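Side-chain contacts in ethylbenzene dehydrogenase alpha-subunit (Aromatoleum aromaticum, PDB 2IVF), which binds a molybdenum atom, two pterin guanine dinucleotide cofactors and an iron/sulfur cluster as a member of the molybdopterin oxidoreductase family: residues V278-P283 against P287-A292; R322-E327 against G469-P474; L606-N609 against R613-S616. All coordinates share one frame; numbering follows the deposited sequence.

Interaction 1. Residues V278-P283 against P287-A292. With MGD (2-amino-5,6-dimercapto-7-methyl-3,7,8a,9-tetrahydro-8-oxa-1,3,9,10-tetraaza-anthracen-4-one guanosine dinucleotide), chain M.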
loop_
_atom_site.group_PDB
_atom_site.type_symbol
_atom_site.label_atom_id
_atom_site.label_comp_id
_atom_site.label_asym_id
_atom_site.label_seq_id
_atom_site.Cartn_x
_atom_site.Cartn_y
_atom_site.Cartn_z
ATOM N N VAL A 278 -3.956 -4.921 22.305
ATOM C CA VAL A 278 -4.349 -4.371 21.001
ATOM C C VAL A 278 -5.609 -5.038 20.529
ATOM O O VAL A 278 -5.686 -6.269 20.400
ATOM C CB VAL A 278 -3.223 -4.522 19.964
ATOM C CG1 VAL A 278 -3.705 -4.104 18.564
ATOM C CG2 VAL A 278 -1.919 -3.738 20.452
ATOM N N VAL A 279 -6.582 -4.191 20.250
ATOM C CA VAL A 279 -7.882 -4.593 19.823
ATOM C C VAL A 279 -8.181 -4.015 18.434
ATOM O O VAL A 279 -8.018 -2.813 18.205
ATOM C CB VAL A 279 -8.959 -4.126 20.761
ATOM C CG1 VAL A 279 -10.318 -4.665 20.267
ATOM C CG2 VAL A 279 -8.570 -4.538 22.229
ATOM N N VAL A 280 -8.617 -4.873 17.518
ATOM C CA VAL A 280 -9.054 -4.423 16.188
ATOM C C VAL A 280 -10.530 -4.623 16.155
ATOM O O VAL A 280 -10.993 -5.751 16.330
ATOM C CB VAL A 280 -8.349 -5.182 15.021
ATOM C CG1 VAL A 280 -8.997 -4.899 13.683
ATOM C CG2 VAL A 280 -6.828 -4.831 14.964
ATOM N N ILE A 281 -11.262 -3.517 16.007
ATOM C CA ILE A 281 -12.708 -3.560 15.834
ATOM C C ILE A 281 -12.943 -3.426 14.327
ATOM O O ILE A 281 -12.686 -2.369 13.723
ATOM C CB ILE A 281 -13.439 -2.433 16.587
ATOM C CG1 ILE A 281 -13.046 -2.411 18.048
ATOM C CG2 ILE A 281 -14.968 -2.608 16.416
ATOM C CD1 ILE A 281 -13.625 -1.218 18.814
ATOM N N ALA A 282 -13.383 -4.525 13.715
ATOM C CA ALA A 282 -13.569 -4.600 12.282
ATOM C C ALA A 282 -14.594 -5.697 12.019
ATOM O O ALA A 282 -14.591 -6.731 12.713
ATOM C CB ALA A 282 -12.251 -4.933 11.556
ATOM N N PRO A 283 -15.373 -5.542 10.969
ATOM C CA PRO A 283 -16.299 -6.622 10.642
ATOM C C PRO A 283 -15.552 -7.864 10.190
ATOM O O PRO A 283 -15.897 -8.969 10.622
ATOM C CB PRO A 283 -17.191 -6.035 9.554
ATOM C CG PRO A 283 -16.610 -4.766 9.188
ATOM C CD PRO A 283 -15.520 -4.375 10.106
ATOM N N PRO A 287 -6.600 -6.994 7.747
ATOM C CA PRO A 287 -5.142 -7.119 7.585
ATOM C C PRO A 287 -4.275 -6.599 8.720
ATOM O O PRO A 287 -3.089 -6.899 8.731
ATOM C CB PRO A 287 -4.863 -6.378 6.268
ATOM C CG PRO A 287 -6.130 -6.551 5.505
ATOM C CD PRO A 287 -7.209 -6.350 6.578
ATOM N N THR A 288 -4.862 -5.863 9.669
ATOM C CA THR A 288 -4.122 -5.318 10.822
ATOM C C THR A 288 -4.125 -6.314 11.994
ATOM O O THR A 288 -3.398 -6.156 12.976
ATOM C CB THR A 288 -4.695 -3.939 11.154
ATOM O OG1 THR A 288 -4.565 -3.089 9.988
ATOM C CG2 THR A 288 -3.975 -3.256 12.310
ATOM N N THR A 289 -4.932 -7.372 11.882
ATOM C CA THR A 289 -5.077 -8.316 12.997
ATOM C C THR A 289 -3.854 -9.111 13.401
ATOM O O THR A 289 -3.843 -9.683 14.456
ATOM C CB THR A 289 -6.270 -9.267 12.770
ATOM O OG1 THR A 289 -6.086 -10.013 11.544
ATOM C CG2 THR A 289 -7.581 -8.439 12.765
ATOM N N PRO A 290 -2.832 -9.194 12.551
ATOM C CA PRO A 290 -1.590 -9.823 13.036
ATOM C C PRO A 290 -0.935 -9.129 14.206
ATOM O O PRO A 290 -0.161 -9.766 14.933
ATOM C CB PRO A 290 -0.669 -9.723 11.822
ATOM C CG PRO A 290 -1.659 -9.762 10.647
ATOM C CD PRO A 290 -2.763 -8.891 11.116
ATOM N N ALA A 291 -1.208 -7.837 14.355
ATOM C CA ALA A 291 -0.807 -7.104 15.547
ATOM C C ALA A 291 -1.808 -7.097 16.712
ATOM O O ALA A 291 -1.548 -6.464 17.727
ATOM C CB ALA A 291 -0.440 -5.673 15.169
ATOM N N ALA A 292 -2.922 -7.807 16.585
ATOM C CA ALA A 292 -3.996 -7.694 17.561
ATOM C C ALA A 292 -4.074 -8.874 18.522
ATOM O O ALA A 292 -3.901 -10.040 18.140
ATOM C CB ALA A 292 -5.332 -7.513 16.850
HETATM P PB MGD M . -9.864 2.463 5.757
HETATM O O1B MGD M . -8.807 1.981 4.825
HETATM O O2B MGD M . -11.140 2.872 5.115
HETATM O O3B MGD M . -9.449 3.641 6.719
HETATM O O3A MGD M . -7.186 4.549 5.983
HETATM P PA MGD M . -7.998 4.108 7.283
HETATM O O1A MGD M . -7.224 3.016 7.883
HETATM O O2A MGD M . -8.298 5.269 8.101
HETATM O "O5'" MGD M . -10.202 1.316 6.832
HETATM C "C5'" MGD M . -10.528 -0.003 6.369
HETATM C "C4'" MGD M . -11.115 -0.827 7.512
HETATM O "O4'" MGD M . -12.392 -0.320 7.871
HETATM C "C3'" MGD M . -11.426 -2.153 6.857
HETATM O "O3'" MGD M . -10.297 -2.993 7.064
HETATM C "C2'" MGD M . -12.660 -2.632 7.633
HETATM O "O2'" MGD M . -12.325 -3.799 8.407
HETATM C "C1'" MGD M . -13.009 -1.435 8.533
HETATM N N9 MGD M . -14.480 -1.251 8.546
HETATM C C8 MGD M . -15.312 -1.098 7.504
HETATM N N7 MGD M . -16.568 -0.912 7.925
HETATM C C5 MGD M . -16.516 -0.933 9.282
HETATM C C6 MGD M . -17.434 -0.833 10.317
HETATM O O6 MGD M . -18.655 -0.696 10.173
HETATM N N1 MGD M . -16.943 -0.902 11.624
HETATM C C2 MGD M . -15.595 -1.095 11.963
HETATM N N2 MGD M . -15.213 -1.168 13.284
HETATM N N3 MGD M . -14.723 -1.166 10.948
HETATM C C4 MGD M . -15.165 -1.114 9.654
HETATM C C10 MGD M . -7.644 5.552 5.152
HETATM C C11 MGD M . -6.503 6.498 4.872
HETATM O O11 MGD M . -5.486 5.772 4.314
HETATM C C12 MGD M . -6.874 7.719 4.017
HETATM S S12 MGD M . -8.451 8.487 4.131
HETATM C C13 MGD M . -5.951 8.234 3.142
HETATM S S13 MGD M . -6.363 9.626 2.200
HETATM C C14 MGD M . -4.616 7.594 2.980
HETATM N N15 MGD M . -4.694 6.756 1.749
HETATM C C16 MGD M . -3.904 5.600 1.598
HETATM C C17 MGD M . -3.838 4.886 0.429
HETATM O O17 MGD M . -4.508 5.218 -0.578
HETATM N N18 MGD M . -3.017 3.741 0.400
HETATM C C19 MGD M . -2.277 3.333 1.467
HETATM N N19 MGD M . -1.529 2.220 1.331
HETATM N N20 MGD M . -2.397 4.037 2.602
HETATM C C21 MGD M . -3.148 5.147 2.674
HETATM N N22 MGD M . -3.240 5.862 3.864
HETATM C C23 MGD M . -4.377 6.666 4.204
#

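Interaction 2. Residues R322-E327 against G469-P474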
loop_
_atom_site.group_PDB
_atom_site.type_symbol
_atom_site.label_atom_id
_atom_site.label_comp_id
_atom_site.label_asym_id
_atom_site.label_seq_id
_atom_site.Cartn_x
_atom_site.Cartn_y
_atom_site.Cartn_z
ATOM N N ARG A 322 -16.178 9.246 37.785
ATOM C CA ARG A 322 -17.229 10.194 38.105
ATOM C C ARG A 322 -16.754 11.630 37.996
ATOM O O ARG A 322 -17.451 12.482 37.438
ATOM C CB ARG A 322 -17.764 9.939 39.518
ATOM C CG ARG A 322 -18.916 10.836 39.917
ATOM C CD ARG A 322 -19.495 10.460 41.300
ATOM N NE ARG A 322 -20.179 9.173 41.224
ATOM C CZ ARG A 322 -21.481 9.007 41.019
ATOM N NH1 ARG A 322 -22.300 10.040 40.900
ATOM N NH2 ARG A 322 -21.962 7.784 40.951
ATOM N N GLN A 323 -15.571 11.905 38.529
ATOM C CA GLN A 323 -15.050 13.276 38.547
ATOM C C GLN A 323 -14.847 13.840 37.135
ATOM O O GLN A 323 -15.235 14.960 36.827
ATOM C CB GLN A 323 -13.755 13.279 39.341
ATOM C CG GLN A 323 -13.246 14.644 39.751
ATOM C CD GLN A 323 -12.391 14.568 41.013
ATOM O OE1 GLN A 323 -12.339 13.524 41.701
ATOM N NE2 GLN A 323 -11.711 15.667 41.323
ATOM N N PHE A 324 -14.253 13.036 36.276
ATOM C CA PHE A 324 -13.966 13.395 34.895
ATOM C C PHE A 324 -15.259 13.646 34.159
ATOM O O PHE A 324 -15.385 14.632 33.419
ATOM C CB PHE A 324 -13.193 12.248 34.228
ATOM C CG PHE A 324 -12.727 12.534 32.817
ATOM C CD1 PHE A 324 -13.578 12.378 31.723
ATOM C CD2 PHE A 324 -11.410 12.922 32.580
ATOM C CE1 PHE A 324 -13.151 12.634 30.423
ATOM C CE2 PHE A 324 -10.961 13.159 31.276
ATOM C CZ PHE A 324 -11.821 13.008 30.197
ATOM N N VAL A 325 -16.222 12.743 34.333
ATOM C CA VAL A 325 -17.530 12.888 33.686
ATOM C C VAL A 325 -18.218 14.185 34.115
ATOM O O VAL A 325 -18.728 14.956 33.308
ATOM C CB VAL A 325 -18.374 11.634 33.962
ATOM C CG1 VAL A 325 -19.864 11.911 34.039
ATOM C CG2 VAL A 325 -18.037 10.570 32.921
ATOM N N CYS A 326 -18.178 14.443 35.396
ATOM C CA CYS A 326 -18.815 15.618 35.963
ATOM C C CYS A 326 -18.162 16.895 35.514
ATOM O O CYS A 326 -18.805 17.918 35.393
ATOM C CB CYS A 326 -18.796 15.500 37.474
ATOM S SG CYS A 326 -20.076 14.385 38.061
ATOM N N GLU A 327 -16.879 16.839 35.226
ATOM C CA GLU A 327 -16.154 18.057 34.858
ATOM C C GLU A 327 -16.198 18.308 33.356
ATOM O O GLU A 327 -16.434 19.448 32.917
ATOM C CB GLU A 327 -14.718 17.936 35.387
ATOM C CG GLU A 327 -13.688 18.898 34.877
ATOM C CD GLU A 327 -12.299 18.460 35.335
ATOM O OE1 GLU A 327 -12.005 18.651 36.544
ATOM O OE2 GLU A 327 -11.536 17.899 34.504
ATOM N N GLY A 469 -12.605 8.381 31.520
ATOM C CA GLY A 469 -11.634 9.461 31.665
ATOM C C GLY A 469 -10.478 9.370 30.690
ATOM O O GLY A 469 -9.366 9.814 31.001
ATOM N N ASN A 470 -10.742 8.856 29.494
ATOM C CA ASN A 470 -9.660 8.580 28.539
ATOM C C ASN A 470 -9.516 9.658 27.459
ATOM O O ASN A 470 -9.527 9.383 26.253
ATOM C CB ASN A 470 -9.827 7.160 27.936
ATOM C CG ASN A 470 -9.120 6.117 28.739
ATOM O OD1 ASN A 470 -9.720 5.088 29.156
ATOM N ND2 ASN A 470 -7.841 6.344 28.964
ATOM N N TRP A 471 -9.333 10.895 27.915
ATOM C CA TRP A 471 -8.815 11.947 27.024
ATOM C C TRP A 471 -8.060 12.995 27.777
ATOM O O TRP A 471 -8.153 13.078 29.008
ATOM C CB TRP A 471 -9.897 12.504 26.070
ATOM C CG TRP A 471 -10.920 13.401 26.684
ATOM C CD1 TRP A 471 -10.690 14.589 27.323
ATOM C CD2 TRP A 471 -12.340 13.229 26.634
ATOM N NE1 TRP A 471 -11.888 15.145 27.689
ATOM C CE2 TRP A 471 -12.916 14.335 27.266
ATOM C CE3 TRP A 471 -13.179 12.234 26.113
ATOM C CZ2 TRP A 471 -14.297 14.470 27.429
ATOM C CZ3 TRP A 471 -14.547 12.373 26.231
ATOM C CH2 TRP A 471 -15.105 13.480 26.898
ATOM N N GLY A 472 -7.251 13.743 27.024
ATOM C CA GLY A 472 -6.445 14.797 27.565
ATOM C C GLY A 472 -5.222 14.359 28.333
ATOM O O GLY A 472 -4.598 15.172 29.018
ATOM N N LYS A 473 -4.848 13.091 28.137
ATOM C CA LYS A 473 -3.782 12.456 28.894
ATOM C C LYS A 473 -2.823 11.724 27.962
ATOM O O LYS A 473 -3.184 11.298 26.836
ATOM C CB LYS A 473 -4.383 11.473 29.890
ATOM C CG LYS A 473 -5.352 12.072 30.883
ATOM C CD LYS A 473 -6.166 10.946 31.572
ATOM C CE LYS A 473 -7.120 11.568 32.587
ATOM N NZ LYS A 473 -7.962 10.557 33.264
ATOM N N PRO A 474 -1.572 11.635 28.381
ATOM C CA PRO A 474 -0.641 10.839 27.596
ATOM C C PRO A 474 -1.205 9.466 27.350
ATOM O O PRO A 474 -1.842 8.899 28.239
ATOM C CB PRO A 474 0.591 10.772 28.490
ATOM C CG PRO A 474 0.566 11.979 29.261
ATOM C CD PRO A 474 -0.913 12.252 29.541
#

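Interaction 3. Residues L606-N609 against R613-S616. With MD1 (phosphoric acid 4-(2-amino-4-oxo-3,4,5,6,-tetrahydro-pteridin-6-yl)-2-hydroxy-3,4-dimercapto-but-3-en-yl ester guanylate ester), chain N.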
loop_
_atom_site.group_PDB
_atom_site.type_symbol
_atom_site.label_atom_id
_atom_site.label_comp_id
_atom_site.label_asym_id
_atom_site.label_seq_id
_atom_site.Cartn_x
_atom_site.Cartn_y
_atom_site.Cartn_z
ATOM N N LEU A 606 -7.470 18.085 -10.908
ATOM C CA LEU A 606 -6.161 18.245 -10.304
ATOM C C LEU A 606 -6.197 17.449 -9.011
ATOM O O LEU A 606 -7.074 17.693 -8.157
ATOM C CB LEU A 606 -5.879 19.709 -10.001
ATOM C CG LEU A 606 -4.635 19.963 -9.136
ATOM C CD1 LEU A 606 -3.316 19.545 -9.855
ATOM C CD2 LEU A 606 -4.636 21.469 -8.746
ATOM N N SER A 607 -5.327 16.458 -8.908
ATOM C CA SER A 607 -5.291 15.567 -7.739
ATOM C C SER A 607 -6.706 15.074 -7.346
ATOM O O SER A 607 -7.088 15.015 -6.162
ATOM C CB SER A 607 -4.574 16.236 -6.569
ATOM O OG SER A 607 -3.321 16.745 -7.005
ATOM N N GLN A 608 -7.444 14.657 -8.368
ATOM C CA GLN A 608 -8.788 14.196 -8.169
ATOM C C GLN A 608 -9.200 13.350 -9.357
ATOM O O GLN A 608 -8.814 13.628 -10.495
ATOM C CB GLN A 608 -9.709 15.396 -8.015
ATOM C CG GLN A 608 -11.071 15.055 -7.443
ATOM C CD GLN A 608 -12.229 15.080 -8.434
ATOM O OE1 GLN A 608 -13.199 14.324 -8.235
ATOM N NE2 GLN A 608 -12.164 15.958 -9.496
ATOM N N ASN A 609 -10.025 12.336 -9.089
ATOM C CA ASN A 609 -10.344 11.300 -10.083
ATOM C C ASN A 609 -11.797 10.897 -9.842
ATOM O O ASN A 609 -12.034 9.902 -9.225
ATOM C CB ASN A 609 -9.342 10.146 -9.821
ATOM C CG ASN A 609 -9.377 9.020 -10.846
ATOM O OD1 ASN A 609 -9.986 9.118 -11.905
ATOM N ND2 ASN A 609 -8.700 7.943 -10.528
ATOM N N ARG A 613 -13.704 8.255 -7.295
ATOM C CA ARG A 613 -13.838 8.931 -6.021
ATOM C C ARG A 613 -15.292 9.239 -5.696
ATOM O O ARG A 613 -15.743 8.936 -4.581
ATOM C CB ARG A 613 -13.066 10.243 -5.972
ATOM C CG ARG A 613 -13.190 10.901 -4.594
ATOM C CD ARG A 613 -13.012 12.384 -4.609
ATOM N NE ARG A 613 -11.589 12.722 -4.756
ATOM C CZ ARG A 613 -11.104 13.931 -4.495
ATOM N NH1 ARG A 613 -11.906 14.889 -4.074
ATOM N NH2 ARG A 613 -9.809 14.193 -4.641
ATOM N N LYS A 614 -16.025 9.836 -6.626
ATOM C CA LYS A 614 -17.453 10.082 -6.383
ATOM C C LYS A 614 -18.218 8.786 -6.317
ATOM O O LYS A 614 -18.097 7.919 -7.184
ATOM C CB LYS A 614 -18.133 10.982 -7.408
ATOM C CG LYS A 614 -18.099 12.469 -7.079
ATOM C CD LYS A 614 -16.688 12.978 -6.922
ATOM C CE LYS A 614 -16.681 14.507 -6.958
ATOM N NZ LYS A 614 -15.373 15.109 -6.527
ATOM N N ARG A 615 -19.040 8.691 -5.290
ATOM C CA ARG A 615 -19.921 7.545 -5.132
ATOM C C ARG A 615 -20.948 7.612 -6.228
ATOM O O ARG A 615 -21.619 8.649 -6.404
ATOM C CB ARG A 615 -20.618 7.532 -3.766
ATOM C CG ARG A 615 -19.724 7.053 -2.624
ATOM C CD ARG A 615 -18.455 7.876 -2.452
ATOM N NE ARG A 615 -17.737 7.467 -1.243
ATOM C CZ ARG A 615 -16.708 8.153 -0.761
ATOM N NH1 ARG A 615 -16.303 9.247 -1.399
ATOM N NH2 ARG A 615 -16.112 7.758 0.362
ATOM N N SER A 616 -21.056 6.528 -6.994
ATOM C CA SER A 616 -21.856 6.522 -8.221
ATOM C C SER A 616 -21.452 7.579 -9.290
ATOM O O SER A 616 -22.134 7.752 -10.287
ATOM C CB SER A 616 -23.344 6.592 -7.881
ATOM O OG SER A 616 -23.781 5.439 -7.210
HETATM P PB MD1 N . -8.459 11.010 -5.434
HETATM O O3B MD1 N . -7.384 9.915 -5.816
HETATM O O1B MD1 N . -7.726 12.140 -4.806
HETATM O O2B MD1 N . -9.478 11.207 -6.490
HETATM O O3A MD1 N . -9.242 10.270 -4.269
HETATM C C10 MD1 N . -8.859 10.371 -2.880
HETATM C C11 MD1 N . -9.763 9.372 -2.177
HETATM O O11 MD1 N . -9.139 8.075 -2.467
HETATM C C12 MD1 N . -9.730 9.593 -0.688
HETATM S S12 MD1 N . -8.505 10.523 0.060
HETATM C C13 MD1 N . -10.647 8.997 0.140
HETATM S S13 MD1 N . -10.605 9.181 1.817
HETATM C C14 MD1 N . -11.764 8.168 -0.371
HETATM N N15 MD1 N . -11.842 6.805 0.034
HETATM C C16 MD1 N . -12.773 5.954 -0.503
HETATM C C15 MD1 N . -12.857 4.684 0.036
HETATM O O14 MD1 N . -12.118 4.322 0.991
HETATM N N17 MD1 N . -13.736 3.858 -0.586
HETATM C C17 MD1 N . -14.543 4.295 -1.638
HETATM N N16 MD1 N . -15.384 3.409 -2.151
HETATM N N18 MD1 N . -14.465 5.553 -2.103
HETATM C C20 MD1 N . -13.602 6.374 -1.545
HETATM N N8 MD1 N . -13.556 7.662 -1.976
HETATM C C7 MD1 N . -12.617 8.650 -1.518
HETATM P PA MD1 N . -6.830 9.359 -7.221
HETATM O O1A MD1 N . -5.477 8.807 -6.909
HETATM O O2A MD1 N . -7.836 8.418 -7.764
HETATM O "O5'" MD1 N . -6.713 10.604 -8.185
HETATM C "C5'" MD1 N . -5.669 11.528 -7.898
HETATM C "C4'" MD1 N . -4.897 11.797 -9.123
HETATM O "O4'" MD1 N . -3.806 12.586 -8.664
HETATM C "C1'" MD1 N . -2.745 12.286 -9.572
HETATM N N9 MD1 N . -1.408 12.650 -9.085
HETATM C C4 MD1 N . -0.737 13.703 -9.528
HETATM N N3 MD1 N . -1.100 14.635 -10.440
HETATM C C2 MD1 N . -0.272 15.637 -10.739
HETATM N N2 MD1 N . -0.634 16.588 -11.642
HETATM N N1 MD1 N . 0.981 15.640 -10.158
HETATM C C6 MD1 N . 1.413 14.725 -9.229
HETATM O O6 MD1 N . 2.525 14.861 -8.719
HETATM C C5 MD1 N . 0.511 13.706 -8.885
HETATM N N7 MD1 N . 0.553 12.651 -8.079
HETATM C C8 MD1 N . -0.622 12.026 -8.202
HETATM C "C2'" MD1 N . -2.821 10.774 -9.766
HETATM O "O2'" MD1 N . -2.228 10.318 -11.007
HETATM C "C3'" MD1 N . -4.323 10.478 -9.653
HETATM O "O3'" MD1 N . -4.916 10.165 -10.940
#

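Interaction 1. Residues V278-P283 against P287-A292
Val280 swings CG1 to the far side from its backbone N (chi1 169°) and keeps CG2 beside that nitrogen, which sends its two methyls to different partners in 287-292. CG2 of Val280 rests on CB of Ala292 at 3.6 Å, while CG1 of Val280 meets CG2 of Thr289 at 3.9 Å, the valine and threonine side chains crossing at about a right angle. Thr289 can offer its methyl because chi1 of 59° tucks OG1 between its own N and carbonyl carbon, and that hydroxyl is occupied by the carbonyl of Asn286. Two residues earlier, Val278 repeats the valine conformation: its CG1 lies 4.1 Å from CB of Ala292 and 3.3 Å from O of Ala291.

Val278 and Val280 thus lie on one side of strand 277-281, and the chain returns over that side in a short 3-10 turn before entering the neighbouring parallel strand 294-296. Helix 265-274 flanks the same layer, with Leu268 touching both Val278 and Thr288, and Phe144 of the beta-subunit packs on Thr289 and Pro290. The C-terminal end of the strand and the residues just after it receive the guanine of MGD. Ile281 O accepts a bond from MGD N2 at 2.8 Å, and CD of Pro283 sits over the purine, 3.3 Å from MGD C4.

No hydrogen bond links the two segments, and the O of Ala291 is buried against the Val278 methyl without a polar partner in the model. Between these segments the hold is by methyl groups; Val278 makes its backbone bonds to Asp293 and Leu294, while at the strand end the carbonyl of Ile281 is given to the nucleotide.

Interaction 2. Residues R322-E327 against G469-P474
Phe324 and Trp471 meet edge to face, the phenylalanine rim directed at the indole. CG of Phe324 lies opposite its backbone N (chi1 -175°), which sends the ring off the helix toward 469-474. The Phe324 ring and the five-membered ring of Trp471 have centroids 4.6 Å apart and planes inclined at 66°. CZ leads the approach: it stands over the indole face, displaced toward the rim, with Phe324 CZ 3.3 Å from Trp471 NE1 and 3.4 Å from Trp471 CE2. The indole N-H itself is engaged by OE1 of Gln328, one turn further along the phenylalanine's helix, so Trp471 is tied to helix 322-328 by a hydrogen bond as well as by its face.

One face of the same Phe324 ring carries a CH-pi contact. CA of Gly469 sits 3.4 Å from the Phe324 ring centroid and only 9° off the ring normal. This glycine, with its positive phi, ends helix 454-467 in a Schellman motif, and the chain then turns toward Trp471.

Lys473 reaches back in an extended chain, its NZ bonding Gly469 O at 2.8 Å on a lone pair in the carbonyl plane. Phe799 of helix 796-800 touches both Phe324 and Lys473, and Phe232 adds a second edge-to-face pair to Trp471.

Interaction 3. Residues L606-N609 against R613-S616
The loop that leaves strand 602-606 and the short helix 610-613 behind it form part of the MD1 pocket around its two phosphates, with Asn609 and Arg613 joined across the helix turn. Arg613 N donates to Asn609 O at 3.0 Å, one helical turn of backbone, which probably helps hold both residues toward the phosphates.

The amide of Asn609 gives ND2 to O2A of the MD1 PA phosphate at 2.9 Å and also to Asp922, while its OD1 bonds to Ser642. Arg613 bends at chi3 (-76°) and turns its guanidinium edge to the PB phosphate: NE bonds MD1 O2B at 3.1 Å and NH2 bonds MD1 O1B at 2.9 Å. NH1 is taken by Ala190 O and Asp220.

OE1 of Gln608 receives Lys614 NZ at 2.9 Å. That ammonium comes from above the amide carbonyl plane, 59° out of it, and also pairs with Asp220 and Asp189. Arg615 lays a face of its guanidinium over N8 of the MD1 pterin.

Bonds to MD1 through NE and NH2, and to Ala190 and Asp220 through NH1, thus set the rotation of Arg613. Asp220 and Asp189 probably offset the charge of Lys614, and Asp220 also that of Arg613.

How the interactions relate
Along the chain the contacts follow one another, 278-283/287-292, then 322-327/469-474, then 606-609/613-616, all within the molybdopterin oxidoreductase part of the chain. They do not touch. The centres of interactions 1 and 2 lie 26 Å apart. Those of interactions 1 and 3 are separated by 29 Å. Interactions 2 and 3, on opposite sides of the chain's centre, have centres 40 Å apart. Interactions 1 and 3 each lie at the end of a parallel strand, in the four-stranded parallel sheet and the mixed six-stranded sheet respectively. Interaction 2 joins helix 322-328 to the loop that follows helix 454-467. Strand ends of two sheets, with the loops after them, thus meet the two dinucleotides.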